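Local atomic coordinates of NTD biosynthesis operon protein NtdA (Bacillus subtilis subsp. subtilis, PDB entry 4K2M), a protein that catalyses the reversible, pyridoxal phosphate-dependent transamination between 3-dehydro-glucose 6-phosphate and glutamate that yields kanosamine 6-phosphate in antibiotic biosynthesis. Residues Met207-Ile210 / Arg211-Ala214; Glu186-Thr189 / Pro190-Phe194; Cys178-Pro181 / Asp182-Glu185. All coordinates share one frame; numbering follows the deposited sequence.

Contact 3 (178-185) and contact 2 (186-194) run on from one another through the loop between strands 166-169 and 192-195, and contact 1 (207-214) follows on helix 207-217. All three belong to the aminotransferase domain. The centres of contacts 1 and 3 lie about 10 Å apart, those of contacts 2 and 3 about 13 Å and those of contacts 1 and 2 about 14 Å. Helix 207-217 joins them: His209 meets Pro181 and Asp182, Ile210 packs on Ile179, and Ile213 reaches Ile188. The loop is thus fastened to the helix of the beta-alpha-beta unit 192-195, 207-217, 220-224, away from the annotated substrate and cofactor sites.

Contact 1 (Met207-Ile210 / Arg211-Ala214); sequences MQHI and RQIA
Arg211 N gives its hydrogen to Met207 O at 2.8 Å, the first of four backbone bonds that each reach the fourth residue back; Gln212 N to Gln208 O, Ile213 N to His209 O and Ala214 N to Ile210 O continue the helix. The side-chain contacts laid over this frame are looser. CD1 of Ile213 comes within 3.9 Å of CE1 of the His209 imidazole, approaching it obliquely. With CG of His209 swung anti to the backbone N (chi1 -170°), the ring lies alongside the following turn, where Gln212 OE1 is 4.0 Å from ND1. Ring and amide planes are 54° apart, and ND1 is buried here without a polar partner in the model. Gln212 also lays its amide beside Gln208, NE2 standing 4.0 Å from CG. The guanidinium of Arg211 leads away from the first turn, its chain bent at chi2 and chi3, to a salt bridge with Asp239 and hydrogen bonds with Asn215 OD1 and Tyr237 O. Met207, Ile210 and Ala214 pack on strands or adjoining loops, as expected of an amphipathic crossover helix in a beta-alpha-beta unit.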
loop_
_atom_site.group_PDB
_atom_site.type_symbol
_atom_site.label_atom_id
_atom_site.label_comp_id
_atom_site.label_asym_id
_atom_site.label_seq_id
_atom_site.Cartn_x
_atom_site.Cartn_y
_atom_site.Cartn_z
ATOM N N MET A 207 23.468 12.500 -14.273
ATOM C CA MET A 207 22.518 11.898 -15.207
ATOM C C MET A 207 22.867 12.103 -16.679
ATOM O O MET A 207 22.608 11.220 -17.512
ATOM C CB MET A 207 21.096 12.376 -14.912
ATOM C CG MET A 207 20.527 11.859 -13.580
ATOM S SD MET A 207 20.419 10.072 -13.542
ATOM C CE MET A 207 19.117 9.799 -14.729
ATOM N N GLN A 208 23.466 13.237 -17.013
ATOM C CA GLN A 208 23.854 13.449 -18.417
ATOM C C GLN A 208 24.871 12.405 -18.887
ATOM O O GLN A 208 24.756 11.846 -19.988
ATOM C CB GLN A 208 24.385 14.875 -18.644
ATOM C CG GLN A 208 24.732 15.148 -20.110
ATOM C CD GLN A 208 25.113 16.596 -20.364
ATOM O OE1 GLN A 208 25.527 17.313 -19.453
ATOM N NE2 GLN A 208 24.969 17.032 -21.610
ATOM N N HIS A 209 25.847 12.111 -18.036
ATOM C CA HIS A 209 26.883 11.142 -18.368
ATOM C C HIS A 209 26.264 9.742 -18.412
ATOM O O HIS A 209 26.522 8.965 -19.322
ATOM C CB HIS A 209 28.018 11.256 -17.346
ATOM C CG HIS A 209 29.246 10.482 -17.700
ATOM N ND1 HIS A 209 29.311 9.628 -18.781
ATOM C CD2 HIS A 209 30.464 10.436 -17.109
ATOM C CE1 HIS A 209 30.516 9.089 -18.838
ATOM N NE2 HIS A 209 31.234 9.559 -17.835
ATOM N N ILE A 210 25.416 9.429 -17.436
ATOM C CA ILE A 210 24.685 8.169 -17.446
ATOM C C ILE A 210 23.866 8.001 -18.732
ATOM O O ILE A 210 23.877 6.935 -19.341
ATOM C CB ILE A 210 23.806 8.027 -16.168
ATOM C CG1 ILE A 210 24.704 7.927 -14.931
ATOM C CG2 ILE A 210 22.893 6.801 -16.277
ATOM C CD1 ILE A 210 23.946 7.962 -13.587
ATOM N N ARG A 211 23.173 9.057 -19.160
ATOM C CA ARG A 211 22.367 8.990 -20.385
ATOM C C ARG A 211 23.247 8.781 -21.626
ATOM O O ARG A 211 22.869 8.068 -22.560
ATOM C CB ARG A 211 21.501 10.262 -20.507
ATOM C CG ARG A 211 20.807 10.487 -21.862
ATOM C CD ARG A 211 20.092 9.250 -22.359
ATOM N NE ARG A 211 18.935 8.893 -21.552
ATOM C CZ ARG A 211 18.169 7.831 -21.778
ATOM N NH1 ARG A 211 18.443 7.007 -22.781
ATOM N NH2 ARG A 211 17.131 7.585 -20.998
ATOM N N GLN A 212 24.422 9.393 -21.645
ATOM C CA GLN A 212 25.326 9.161 -22.769
ATOM C C GLN A 212 25.707 7.689 -22.885
ATOM O O GLN A 212 25.730 7.137 -23.984
ATOM C CB GLN A 212 26.582 10.019 -22.647
ATOM C CG GLN A 212 26.331 11.482 -22.940
ATOM C CD GLN A 212 27.498 12.360 -22.526
ATOM O OE1 GLN A 212 28.522 11.867 -22.047
ATOM N NE2 GLN A 212 27.347 13.670 -22.707
ATOM N N ILE A 213 26.008 7.054 -21.758
ATOM C CA ILE A 213 26.302 5.623 -21.758
ATOM C C ILE A 213 25.085 4.805 -22.169
ATOM O O ILE A 213 25.186 3.892 -22.993
ATOM C CB ILE A 213 26.816 5.145 -20.396
ATOM C CG1 ILE A 213 28.122 5.871 -20.072
ATOM C CG2 ILE A 213 27.038 3.627 -20.405
ATOM C CD1 ILE A 213 28.588 5.708 -18.648
ATOM N N ALA A 214 23.932 5.123 -21.585
ATOM C CA ALA A 214 22.698 4.415 -21.925
ATOM C C ALA A 214 22.385 4.501 -23.421
ATOM O O ALA A 214 21.998 3.506 -24.024
ATOM C CB ALA A 214 21.533 4.943 -21.109
#

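Contact 2 (Glu186-Thr189 / Pro190-Phe194); sequences EAIT and PYTKF
Thr192 turns its side chain back toward Thr189, and the two threonines hold the bend between them from different directions. OG1 of Thr192 accepts the backbone N-H of Thr189 at 2.8 Å in a nearly straight bond, with an N-H...O angle of 168°. That hydroxyl lies beside its own backbone N and anti to the carbonyl carbon (chi1 -49°), which points it back across the turn. It is gripped a second time by a water 2.5 Å away, which accepts from OG1 and donates to Ala187 O, so the hydroxyl proton goes to the water. Thr189 reaches the other way. Its OG1, placed between the backbone N and the carbonyl carbon (chi1 74°), receives the N-H of Tyr191 at 3.0 Å and has a further partner in the carboxylate of Glu145. Tyr191 CB passes beside this hydroxyl, while the phenol leads away from the turn. Ile188 lies across Thr192 at about a right angle, its CG2 branch 3.9 Å from OG1, and continues onto Ile147, Ile213 and Tyr217. Pro190 occupies the second position of the bend, its ring directed outward. Thr192 N donates to Thr189 O at 3.1 Å, closing the turn, and a second water donates to both Thr189 O and Thr192 O. Lys193 folds back so that NZ makes a weak bond to Pro190 O. This is a type I beta turn, Thr189 to Thr192, overlaid by an ST turn (Thr189 OG1 to Tyr191 N) and braced by threonine hydroxyls at both ends; it delivers the chain into strand 192-195, one of the parallel strands of the central sheet in this aminotransferase fold.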
loop_
_atom_site.group_PDB
_atom_site.type_symbol
_atom_site.label_atom_id
_atom_site.label_comp_id
_atom_site.label_asym_id
_atom_site.label_seq_id
_atom_site.Cartn_x
_atom_site.Cartn_y
_atom_site.Cartn_z
ATOM N N GLU A 186 32.104 -0.578 -17.905
ATOM C CA GLU A 186 32.813 -1.823 -17.564
ATOM C C GLU A 186 31.859 -2.994 -17.210
ATOM O O GLU A 186 32.152 -4.152 -17.505
ATOM C CB GLU A 186 33.788 -1.528 -16.401
ATOM C CG GLU A 186 34.289 -2.738 -15.629
ATOM C CD GLU A 186 35.314 -2.379 -14.551
ATOM O OE1 GLU A 186 35.119 -1.365 -13.843
ATOM O OE2 GLU A 186 36.316 -3.121 -14.411
ATOM N N ALA A 187 30.712 -2.693 -16.598
ATOM C CA ALA A 187 29.794 -3.735 -16.134
ATOM C C ALA A 187 28.783 -4.196 -17.183
ATOM O O ALA A 187 28.014 -5.128 -16.951
ATOM C CB ALA A 187 29.060 -3.270 -14.875
ATOM N N ILE A 188 28.762 -3.531 -18.331
ATOM C CA ILE A 188 27.748 -3.839 -19.341
ATOM C C ILE A 188 28.057 -5.183 -20.011
ATOM O O ILE A 188 29.216 -5.472 -20.311
ATOM C CB ILE A 188 27.649 -2.691 -20.378
ATOM C CG1 ILE A 188 27.147 -1.412 -19.707
ATOM C CG2 ILE A 188 26.715 -3.066 -21.534
ATOM C CD1 ILE A 188 27.181 -0.190 -20.599
ATOM N N THR A 189 27.024 -6.015 -20.185
ATOM C CA THR A 189 27.141 -7.333 -20.815
ATOM C C THR A 189 26.004 -7.420 -21.819
ATOM O O THR A 189 25.175 -6.504 -21.887
ATOM C CB THR A 189 26.999 -8.474 -19.778
ATOM O OG1 THR A 189 25.627 -8.597 -19.383
ATOM C CG2 THR A 189 27.873 -8.225 -18.557
ATOM N N PRO A 190 25.934 -8.512 -22.599
ATOM C CA PRO A 190 24.762 -8.600 -23.480
ATOM C C PRO A 190 23.439 -8.721 -22.733
ATOM O O PRO A 190 22.390 -8.529 -23.357
ATOM C CB PRO A 190 25.016 -9.893 -24.264
ATOM C CG PRO A 190 26.510 -10.010 -24.290
ATOM C CD PRO A 190 26.945 -9.537 -22.926
ATOM N N TYR A 191 23.472 -9.036 -21.437
ATOM C CA TYR A 191 22.226 -9.122 -20.672
ATOM C C TYR A 191 21.786 -7.797 -20.047
ATOM O O TYR A 191 20.666 -7.705 -19.528
ATOM C CB TYR A 191 22.310 -10.215 -19.609
ATOM C CG TYR A 191 22.111 -11.589 -20.193
ATOM C CD1 TYR A 191 21.110 -12.423 -19.724
ATOM C CD2 TYR A 191 22.894 -12.029 -21.250
ATOM C CE1 TYR A 191 20.914 -13.676 -20.278
ATOM C CE2 TYR A 191 22.706 -13.273 -21.810
ATOM C CZ TYR A 191 21.719 -14.093 -21.321
ATOM O OH TYR A 191 21.540 -15.335 -21.884
ATOM N N THR A 192 22.639 -6.775 -20.099
ATOM C CA THR A 192 22.302 -5.492 -19.468
ATOM C C THR A 192 21.167 -4.825 -20.237
ATOM O O THR A 192 21.239 -4.664 -21.453
ATOM C CB THR A 192 23.488 -4.512 -19.461
ATOM O OG1 THR A 192 24.655 -5.177 -18.972
ATOM C CG2 THR A 192 23.166 -3.275 -18.564
ATOM N N LYS A 193 20.117 -4.428 -19.531
ATOM C CA LYS A 193 19.003 -3.746 -20.171
ATOM C C LYS A 193 18.733 -2.400 -19.516
ATOM O O LYS A 193 18.172 -1.506 -20.149
ATOM C CB LYS A 193 17.746 -4.630 -20.139
ATOM C CG LYS A 193 17.847 -5.906 -20.985
ATOM C CD LYS A 193 18.224 -5.575 -22.425
ATOM C CE LYS A 193 18.263 -6.821 -23.315
ATOM N NZ LYS A 193 19.109 -7.889 -22.725
ATOM N N PHE A 194 19.157 -2.246 -18.259
ATOM C CA PHE A 194 18.815 -1.050 -17.476
ATOM C C PHE A 194 19.982 -0.470 -16.702
ATOM O O PHE A 194 20.859 -1.207 -16.257
ATOM C CB PHE A 194 17.750 -1.403 -16.431
ATOM C CG PHE A 194 16.478 -1.913 -17.025
ATOM C CD1 PHE A 194 15.487 -1.028 -17.416
ATOM C CD2 PHE A 194 16.274 -3.270 -17.196
ATOM C CE1 PHE A 194 14.308 -1.499 -17.978
ATOM C CE2 PHE A 194 15.094 -3.747 -17.753
ATOM C CZ PHE A 194 14.112 -2.861 -18.142
HETATM O O HOH W 1 25.263 -5.611 -16.594
HETATM O O HOH W 2 23.331 -4.956 -23.239
#

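Contact 3 (Cys178-Pro181 / Asp182-Glu185); sequences CIDP and DKIE
OD1 of Asp180 is gripped by the backbone N-H of Asp182, 3.0 Å away, in an Asx turn, and by a water at 2.5 Å. The amide meets OD1 from above the carboxylate plane, 50° out of it. CG of Asp180 stands anti to the backbone N (chi1 -172°), which carries the carboxylate forward over the start of the turn. The same water donates to Asp182 OD2 at 2.8 Å, bridging two carboxylates whose planes are 62° apart; these like charges lie close together, and the shared water probably eases their repulsion. Asp182 OD1 is engaged separately, by NE2 of His209. Lys183 lays its aliphatic part obliquely against Asp180, with CG 3.7 Å from OD2, while its ammonium group leads away and makes no salt bridge to that carboxylate. In the backbone, Asp180 O takes the N-H of Lys183 at 2.8 Å and Pro181 O takes that of Ile184 at 3.3 Å. Pro181 O is met again by a water that accepts from Glu185 N, so water stands in for a direct bond between these two. On the apolar side, CD1 of Ile179 touches CG1 of Ile184 at 3.9 Å, the two chains crossing at about a right angle. Both isoleucines pack between strand 145-148, on Ile147, and helix 207-217, on Ile210, while Pro181 leans on His209 and Glu185 reaches Tyr217 at the far end of that helix.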
loop_
_atom_site.group_PDB
_atom_site.type_symbol
_atom_site.label_atom_id
_atom_site.label_comp_id
_atom_site.label_asym_id
_atom_site.label_seq_id
_atom_site.Cartn_x
_atom_site.Cartn_y
_atom_site.Cartn_z
ATOM N N CYS A 178 26.989 8.670 -5.121
ATOM C CA CYS A 178 26.160 8.221 -6.237
ATOM C C CYS A 178 26.958 7.346 -7.181
ATOM O O CYS A 178 28.194 7.376 -7.191
ATOM C CB CYS A 178 25.581 9.415 -7.007
ATOM S SG CYS A 178 24.461 10.403 -6.006
ATOM N N ILE A 179 26.239 6.576 -7.991
ATOM C CA ILE A 179 26.861 5.642 -8.925
ATOM C C ILE A 179 27.895 6.343 -9.803
ATOM O O ILE A 179 27.645 7.416 -10.341
ATOM C CB ILE A 179 25.783 4.921 -9.768
ATOM C CG1 ILE A 179 26.397 3.816 -10.633
ATOM C CG2 ILE A 179 24.979 5.909 -10.619
ATOM C CD1 ILE A 179 25.316 2.957 -11.304
ATOM N N ASP A 180 29.079 5.752 -9.928
ATOM C CA ASP A 180 30.155 6.406 -10.681
ATOM C C ASP A 180 29.949 6.115 -12.163
ATOM O O ASP A 180 30.065 4.967 -12.599
ATOM C CB ASP A 180 31.504 5.870 -10.193
ATOM C CG ASP A 180 32.702 6.618 -10.781
ATOM O OD1 ASP A 180 32.536 7.418 -11.731
ATOM O OD2 ASP A 180 33.822 6.379 -10.287
ATOM N N PRO A 181 29.631 7.148 -12.959
ATOM C CA PRO A 181 29.315 6.862 -14.362
ATOM C C PRO A 181 30.536 6.289 -15.060
ATOM O O PRO A 181 30.408 5.538 -16.028
ATOM C CB PRO A 181 28.992 8.240 -14.947
ATOM C CG PRO A 181 28.697 9.114 -13.769
ATOM C CD PRO A 181 29.569 8.588 -12.658
ATOM N N ASP A 182 31.714 6.620 -14.548
ATOM C CA ASP A 182 32.942 6.070 -15.114
ATOM C C ASP A 182 33.152 4.579 -14.826
ATOM O O ASP A 182 34.129 4.001 -15.288
ATOM C CB ASP A 182 34.147 6.869 -14.624
ATOM C CG ASP A 182 34.212 8.252 -15.234
ATOM O OD1 ASP A 182 33.831 8.395 -16.416
ATOM O OD2 ASP A 182 34.643 9.189 -14.531
ATOM N N LYS A 183 32.241 3.956 -14.075
ATOM C CA LYS A 183 32.353 2.525 -13.752
ATOM C C LYS A 183 31.240 1.707 -14.392
ATOM O O LYS A 183 31.199 0.479 -14.281
ATOM C CB LYS A 183 32.277 2.310 -12.231
ATOM C CG LYS A 183 33.418 2.903 -11.437
ATOM C CD LYS A 183 34.701 2.096 -11.615
ATOM C CE LYS A 183 35.715 2.488 -10.551
ATOM N NZ LYS A 183 37.027 1.818 -10.772
ATOM N N ILE A 184 30.319 2.386 -15.056
ATOM C CA ILE A 184 29.133 1.708 -15.552
ATOM C C ILE A 184 29.457 0.878 -16.788
ATOM O O ILE A 184 29.051 -0.279 -16.895
ATOM C CB ILE A 184 28.016 2.727 -15.862
ATOM C CG1 ILE A 184 27.520 3.348 -14.556
ATOM C CG2 ILE A 184 26.866 2.063 -16.620
ATOM C CD1 ILE A 184 26.501 4.484 -14.769
ATOM N N GLU A 185 30.200 1.467 -17.717
ATOM C CA GLU A 185 30.438 0.814 -18.998
ATOM C C GLU A 185 31.148 -0.532 -18.827
ATOM O O GLU A 185 30.806 -1.514 -19.487
ATOM C CB GLU A 185 31.228 1.742 -19.932
ATOM C CG GLU A 185 31.555 1.096 -21.263
ATOM C CD GLU A 185 32.156 2.081 -22.247
ATOM O OE1 GLU A 185 32.078 1.823 -23.464
ATOM O OE2 GLU A 185 32.699 3.111 -21.796
HETATM O O HOH W 3 34.254 9.279 -11.717
HETATM O O HOH W 4 31.789 4.104 -17.711
#